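Local coordinates for protein epoxide hydrolase (PDB 3G02) that probably hydrolyses epoxides to vicinal diols, here as an enantioselective variant of the fungal enzyme obtained by directed evolution, at residues R200-L214 against Y331-S344. The protein carries 9 engineered substitutions. Residues are numbered along the deposited sequence; the frame is centred on the assembly and turned at random.
Sequences RLLGVGFDACKAVHL and YQKELYIHKPFGFS. Engineered in segment 331-344: Tyr331 (natural residue Leu). With FMT (formic acid), chain D.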
loop_
_atom_site.group_PDB
_atom_site.type_symbol
_atom_site.label_atom_id
_atom_site.label_comp_id
_atom_site.label_asym_id
_atom_site.label_seq_id
_atom_site.Cartn_x
_atom_site.Cartn_y
_atom_site.Cartn_z
ATOM N N ARG A 200 18.400 4.571 19.112
ATOM C CA ARG A 200 17.791 5.089 20.336
ATOM C C ARG A 200 17.726 4.001 21.408
ATOM O O ARG A 200 18.106 4.236 22.558
ATOM C CB ARG A 200 16.391 5.653 20.059
ATOM C CG ARG A 200 15.684 6.204 21.300
ATOM C CD ARG A 200 14.428 6.996 20.958
ATOM N NE ARG A 200 14.739 8.248 20.266
ATOM C CZ ARG A 200 15.027 9.400 20.868
ATOM N NH1 ARG A 200 15.043 9.488 22.197
ATOM N NH2 ARG A 200 15.293 10.477 20.139
ATOM N N LEU A 201 17.255 2.815 21.026
ATOM C CA LEU A 201 17.150 1.691 21.961
ATOM C C LEU A 201 18.515 1.269 22.504
ATOM O O LEU A 201 18.647 0.943 23.691
ATOM C CB LEU A 201 16.437 0.500 21.316
ATOM C CG LEU A 201 14.964 0.682 20.937
ATOM C CD1 LEU A 201 14.463 -0.549 20.212
ATOM C CD2 LEU A 201 14.095 0.974 22.159
ATOM N N LEU A 202 19.527 1.287 21.640
ATOM C CA LEU A 202 20.902 1.021 22.066
ATOM C C LEU A 202 21.384 2.059 23.083
ATOM O O LEU A 202 21.973 1.706 24.111
ATOM C CB LEU A 202 21.841 0.954 20.857
ATOM C CG LEU A 202 21.617 -0.263 19.948
ATOM C CD1 LEU A 202 22.286 -0.086 18.597
ATOM C CD2 LEU A 202 22.090 -1.551 20.621
ATOM N N GLY A 203 21.116 3.332 22.807
ATOM C CA GLY A 203 21.464 4.406 23.734
ATOM C C GLY A 203 20.761 4.270 25.073
ATOM O O GLY A 203 21.359 4.500 26.126
ATOM N N VAL A 204 19.492 3.880 25.026
ATOM C CA VAL A 204 18.643 3.789 26.217
ATOM C C VAL A 204 18.990 2.600 27.123
ATOM O O VAL A 204 19.061 2.751 28.350
ATOM C CB VAL A 204 17.139 3.754 25.817
ATOM C CG1 VAL A 204 16.246 3.379 27.001
ATOM C CG2 VAL A 204 16.717 5.097 25.238
ATOM N N GLY A 205 19.221 1.434 26.526
ATOM C CA GLY A 205 19.245 0.191 27.294
ATOM C C GLY A 205 20.475 -0.690 27.229
ATOM O O GLY A 205 20.534 -1.717 27.908
ATOM N N PHE A 206 21.464 -0.298 26.431
ATOM C CA PHE A 206 22.645 -1.130 26.228
ATOM C C PHE A 206 23.902 -0.423 26.729
ATOM O O PHE A 206 24.297 0.619 26.198
ATOM C CB PHE A 206 22.768 -1.545 24.753
ATOM C CG PHE A 206 21.693 -2.506 24.300
ATOM C CD1 PHE A 206 20.414 -2.048 23.987
ATOM C CD2 PHE A 206 21.961 -3.866 24.187
ATOM C CE1 PHE A 206 19.419 -2.932 23.568
ATOM C CE2 PHE A 206 20.972 -4.756 23.766
ATOM C CZ PHE A 206 19.701 -4.285 23.460
ATOM N N ASP A 207 24.513 -0.993 27.767
ATOM C CA ASP A 207 25.629 -0.350 28.464
ATOM C C ASP A 207 26.848 -0.091 27.587
ATOM O O ASP A 207 27.547 0.906 27.779
ATOM C CB ASP A 207 26.041 -1.166 29.690
ATOM C CG ASP A 207 25.043 -1.059 30.826
ATOM O OD1 ASP A 207 25.225 -1.777 31.832
ATOM O OD2 ASP A 207 24.082 -0.265 30.726
ATOM N N ALA A 208 27.095 -0.988 26.635
ATOM C CA ALA A 208 28.237 -0.870 25.730
ATOM C C ALA A 208 28.081 0.296 24.752
ATOM O O ALA A 208 29.070 0.824 24.252
ATOM C CB ALA A 208 28.467 -2.169 24.987
ATOM N N CYS A 209 26.840 0.690 24.474
ATOM C CA CYS A 209 26.592 1.871 23.652
ATOM C C CYS A 209 26.833 3.119 24.490
ATOM O O CYS A 209 26.131 3.350 25.472
ATOM C CB CYS A 209 25.164 1.862 23.105
ATOM S SG CYS A 209 24.780 3.304 22.088
ATOM N N LYS A 210 27.821 3.923 24.099
ATOM C CA LYS A 210 28.248 5.066 24.917
ATOM C C LYS A 210 27.725 6.421 24.434
ATOM O O LYS A 210 27.647 7.374 25.212
ATOM C CB LYS A 210 29.778 5.108 25.032
ATOM C CG LYS A 210 30.422 3.826 25.552
ATOM C CD LYS A 210 30.037 3.526 26.997
ATOM C CE LYS A 210 30.648 2.215 27.457
ATOM N NZ LYS A 210 30.262 1.875 28.856
ATOM N N ALA A 211 27.374 6.497 23.151
ATOM C CA ALA A 211 26.876 7.729 22.545
ATOM C C ALA A 211 26.098 7.413 21.274
ATOM O O ALA A 211 26.330 6.380 20.639
ATOM C CB ALA A 211 28.033 8.689 22.238
ATOM N N VAL A 212 25.176 8.306 20.923
ATOM C CA VAL A 212 24.325 8.122 19.745
ATOM C C VAL A 212 24.267 9.399 18.908
ATOM O O VAL A 212 23.953 10.472 19.421
ATOM C CB VAL A 212 22.880 7.694 20.137
ATOM C CG1 VAL A 212 22.027 7.449 18.898
ATOM C CG2 VAL A 212 22.898 6.437 20.987
ATOM N N HIS A 213 24.573 9.269 17.617
ATOM C CA HIS A 213 24.361 10.345 16.657
ATOM C C HIS A 213 23.286 9.916 15.663
ATOM O O HIS A 213 23.371 8.828 15.082
ATOM C CB HIS A 213 25.649 10.699 15.911
ATOM C CG HIS A 213 25.453 11.726 14.841
ATOM N ND1 HIS A 213 25.008 11.407 13.574
ATOM C CD2 HIS A 213 25.632 13.068 14.848
ATOM C CE1 HIS A 213 24.921 12.507 12.849
ATOM N NE2 HIS A 213 25.294 13.531 13.599
ATOM N N LEU A 214 22.288 10.777 15.475
ATOM C CA LEU A 214 21.183 10.509 14.547
ATOM C C LEU A 214 21.050 11.594 13.488
ATOM O O LEU A 214 21.367 12.755 13.734
ATOM C CB LEU A 214 19.858 10.402 15.306
ATOM C CG LEU A 214 19.738 9.431 16.483
ATOM C CD1 LEU A 214 18.328 9.505 17.061
ATOM C CD2 LEU A 214 20.084 8.007 16.075
ATOM N N TYR A 331 9.420 9.280 24.205
ATOM C CA TYR A 331 10.704 9.887 23.840
ATOM C C TYR A 331 11.282 10.772 24.947
ATOM O O TYR A 331 12.502 10.896 25.074
ATOM C CB TYR A 331 10.573 10.686 22.537
ATOM C CG TYR A 331 10.410 9.833 21.294
ATOM C CD1 TYR A 331 9.163 9.324 20.929
ATOM C CD2 TYR A 331 11.502 9.545 20.480
ATOM C CE1 TYR A 331 9.010 8.538 19.787
ATOM C CE2 TYR A 331 11.361 8.760 19.334
ATOM C CZ TYR A 331 10.115 8.261 18.996
ATOM O OH TYR A 331 9.972 7.485 17.867
ATOM N N GLN A 332 10.402 11.375 25.744
ATOM C CA GLN A 332 10.809 12.255 26.842
ATOM C C GLN A 332 11.000 11.489 28.147
ATOM O O GLN A 332 11.653 11.977 29.075
ATOM C CB GLN A 332 9.779 13.371 27.054
ATOM C CG GLN A 332 9.663 14.374 25.907
ATOM C CD GLN A 332 8.863 13.849 24.722
ATOM O OE1 GLN A 332 8.023 12.956 24.862
ATOM N NE2 GLN A 332 9.118 14.412 23.548
ATOM N N LYS A 333 10.426 10.291 28.215
ATOM C CA LYS A 333 10.462 9.484 29.429
ATOM C C LYS A 333 11.323 8.234 29.252
ATOM O O LYS A 333 12.551 8.314 29.315
ATOM C CB LYS A 333 9.039 9.124 29.880
ATOM C CG LYS A 333 8.245 10.280 30.483
ATOM C CD LYS A 333 8.424 10.357 31.994
ATOM C CE LYS A 333 7.658 11.529 32.593
ATOM N NZ LYS A 333 8.334 12.834 32.344
ATOM N N GLU A 334 10.681 7.091 29.009
ATOM C CA GLU A 334 11.371 5.798 28.984
ATOM C C GLU A 334 12.430 5.657 27.883
ATOM O O GLU A 334 13.406 4.924 28.053
ATOM C CB GLU A 334 10.373 4.625 28.944
ATOM C CG GLU A 334 9.403 4.609 27.756
ATOM C CD GLU A 334 8.058 5.276 28.047
ATOM O OE1 GLU A 334 7.976 6.125 28.963
ATOM O OE2 GLU A 334 7.075 4.949 27.345
ATOM N N LEU A 335 12.240 6.361 26.768
ATOM C CA LEU A 335 13.171 6.269 25.640
ATOM C C LEU A 335 14.075 7.497 25.476
ATOM O O LEU A 335 14.664 7.709 24.410
ATOM C CB LEU A 335 12.424 5.964 24.333
ATOM C CG LEU A 335 11.585 4.681 24.272
ATOM C CD1 LEU A 335 10.955 4.531 22.896
ATOM C CD2 LEU A 335 12.409 3.449 24.630
ATOM N N TYR A 336 14.186 8.288 26.541
ATOM C CA TYR A 336 15.105 9.422 26.590
ATOM C C TYR A 336 16.542 8.915 26.555
ATOM O O TYR A 336 16.905 8.012 27.309
ATOM C CB TYR A 336 14.858 10.230 27.868
ATOM C CG TYR A 336 15.621 11.535 27.975
ATOM C CD1 TYR A 336 15.050 12.733 27.548
ATOM C CD2 TYR A 336 16.903 11.574 28.529
ATOM C CE1 TYR A 336 15.740 13.939 27.655
ATOM C CE2 TYR A 336 17.603 12.776 28.642
ATOM C CZ TYR A 336 17.013 13.951 28.207
ATOM O OH TYR A 336 17.701 15.140 28.317
ATOM N N ILE A 337 17.357 9.485 25.669
ATOM C CA ILE A 337 18.764 9.107 25.587
ATOM C C ILE A 337 19.573 9.943 26.578
ATOM O O ILE A 337 19.785 11.136 26.366
ATOM C CB ILE A 337 19.333 9.267 24.153
ATOM C CG1 ILE A 337 18.501 8.455 23.150
ATOM C CG2 ILE A 337 20.802 8.843 24.113
ATOM C CD1 ILE A 337 18.710 8.857 21.693
ATOM N N HIS A 338 20.009 9.307 27.663
ATOM C CA HIS A 338 20.760 10.000 28.713
ATOM C C HIS A 338 22.241 10.168 28.374
ATOM O O HIS A 338 22.908 11.073 28.887
ATOM C CB HIS A 338 20.583 9.290 30.055
ATOM C CG HIS A 338 19.191 9.377 30.599
ATOM N ND1 HIS A 338 18.738 10.473 31.302
ATOM C CD2 HIS A 338 18.152 8.513 30.536
ATOM C CE1 HIS A 338 17.479 10.276 31.653
ATOM N NE2 HIS A 338 17.100 9.095 31.201
ATOM N N LYS A 339 22.737 9.304 27.495
ATOM C CA LYS A 339 24.115 9.368 27.005
ATOM C C LYS A 339 24.284 10.532 26.021
ATOM O O LYS A 339 23.287 11.060 25.526
ATOM C CB LYS A 339 24.493 8.040 26.351
ATOM C CG LYS A 339 24.577 6.895 27.345
ATOM C CD LYS A 339 24.388 5.574 26.665
ATOM C CE LYS A 339 24.170 4.468 27.681
ATOM N NZ LYS A 339 23.814 3.204 26.992
ATOM N N PRO A 340 25.542 10.949 25.753
ATOM C CA PRO A 340 25.775 12.010 24.770
ATOM C C PRO A 340 25.044 11.726 23.459
ATOM O O PRO A 340 25.199 10.648 22.878
ATOM C CB PRO A 340 27.289 11.976 24.571
ATOM C CG PRO A 340 27.813 11.495 25.879
ATOM C CD PRO A 340 26.808 10.480 26.353
ATOM N N PHE A 341 24.247 12.700 23.031
ATOM C CA PHE A 341 23.315 12.549 21.919
ATOM C C PHE A 341 23.577 13.681 20.933
ATOM O O PHE A 341 23.680 14.844 21.322
ATOM C CB PHE A 341 21.884 12.579 22.482
ATOM C CG PHE A 341 20.788 12.591 21.446
ATOM C CD1 PHE A 341 20.856 11.801 20.301
ATOM C CD2 PHE A 341 19.650 13.359 21.659
ATOM C CE1 PHE A 341 19.819 11.824 19.365
ATOM C CE2 PHE A 341 18.611 13.378 20.738
ATOM C CZ PHE A 341 18.697 12.607 19.586
ATOM N N GLY A 342 23.724 13.319 19.659
ATOM C CA GLY A 342 23.998 14.282 18.600
ATOM C C GLY A 342 23.014 14.140 17.461
ATOM O O GLY A 342 22.463 13.057 17.241
ATOM N N PHE A 343 22.781 15.238 16.748
ATOM C CA PHE A 343 21.836 15.238 15.642
ATOM C C PHE A 343 22.319 16.050 14.449
ATOM O O PHE A 343 22.850 17.152 14.607
ATOM C CB PHE A 343 20.468 15.743 16.101
ATOM C CG PHE A 343 19.345 15.339 15.186
ATOM C CD1 PHE A 343 18.701 14.114 15.360
ATOM C CD2 PHE A 343 18.944 16.169 14.143
ATOM C CE1 PHE A 343 17.670 13.731 14.510
ATOM C CE2 PHE A 343 17.917 15.786 13.286
ATOM C CZ PHE A 343 17.280 14.567 13.478
ATOM N N SER A 344 22.129 15.485 13.256
ATOM C CA SER A 344 22.358 16.194 12.000
ATOM C C SER A 344 21.031 16.384 11.275
ATOM O O SER A 344 20.361 15.409 10.917
ATOM C CB SER A 344 23.342 15.437 11.110
ATOM O OG SER A 344 24.645 15.448 11.660
HETATM C C FMT D . 14.338 7.939 16.654
HETATM O O1 FMT D . 13.675 8.077 15.625
HETATM O O2 FMT D . 14.307 8.731 17.597
HETATM O O HOH W 1 20.624 6.529 27.961
HETATM O O HOH W 2 22.857 1.663 29.154
#
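Lys339 NZ, at the C-terminal end of helix 194-205, donates to Cys209 O at 2.8 Å, in that carbonyl's plane, and to Gly203 O at 2.9 Å, from above the plane; a water links it to Asp207 OD2. Extended beyond CG (chi2 157°, chi3 -168°), the lysine chain carries its charge to the turn between helix and strand, where the carbonyls would probably stabilise it. Arg200 NH1 donates to Leu335 O at 2.9 Å, within the guanidinium plane, and also to Thr361 O. Ile337 CD1 covers one guanidinium face; CD2 of the engineered Tyr331 lies over the opposite one, 3.5 Å from Arg200 CZ, with the ring plane turned 68° from the guanidinium. Arg200 NE donates to O2 of a formic acid, probably from the crystallisation liquor, at 2.7 Å. Between the strands, Val212 N to Pro340 O, Gly342 N to Val212 O, Leu214 N to Gly342 O and Ser344 N to Leu214 O form the parallel pairing. Leu214 CD1 meets the Phe341 ring at its edge, 3.6 Å from CE1. His213 NE2 donates to Ser344 OG at 2.8 Å, in the imidazole plane, and that hydroxyl also bonds Asp388. Strand 209-214, following the helix after the predicted nucleophile Asp193, thus pairs with strand 340-345 in the parallel part of the central sheet of an alpha/beta hydrolase fold.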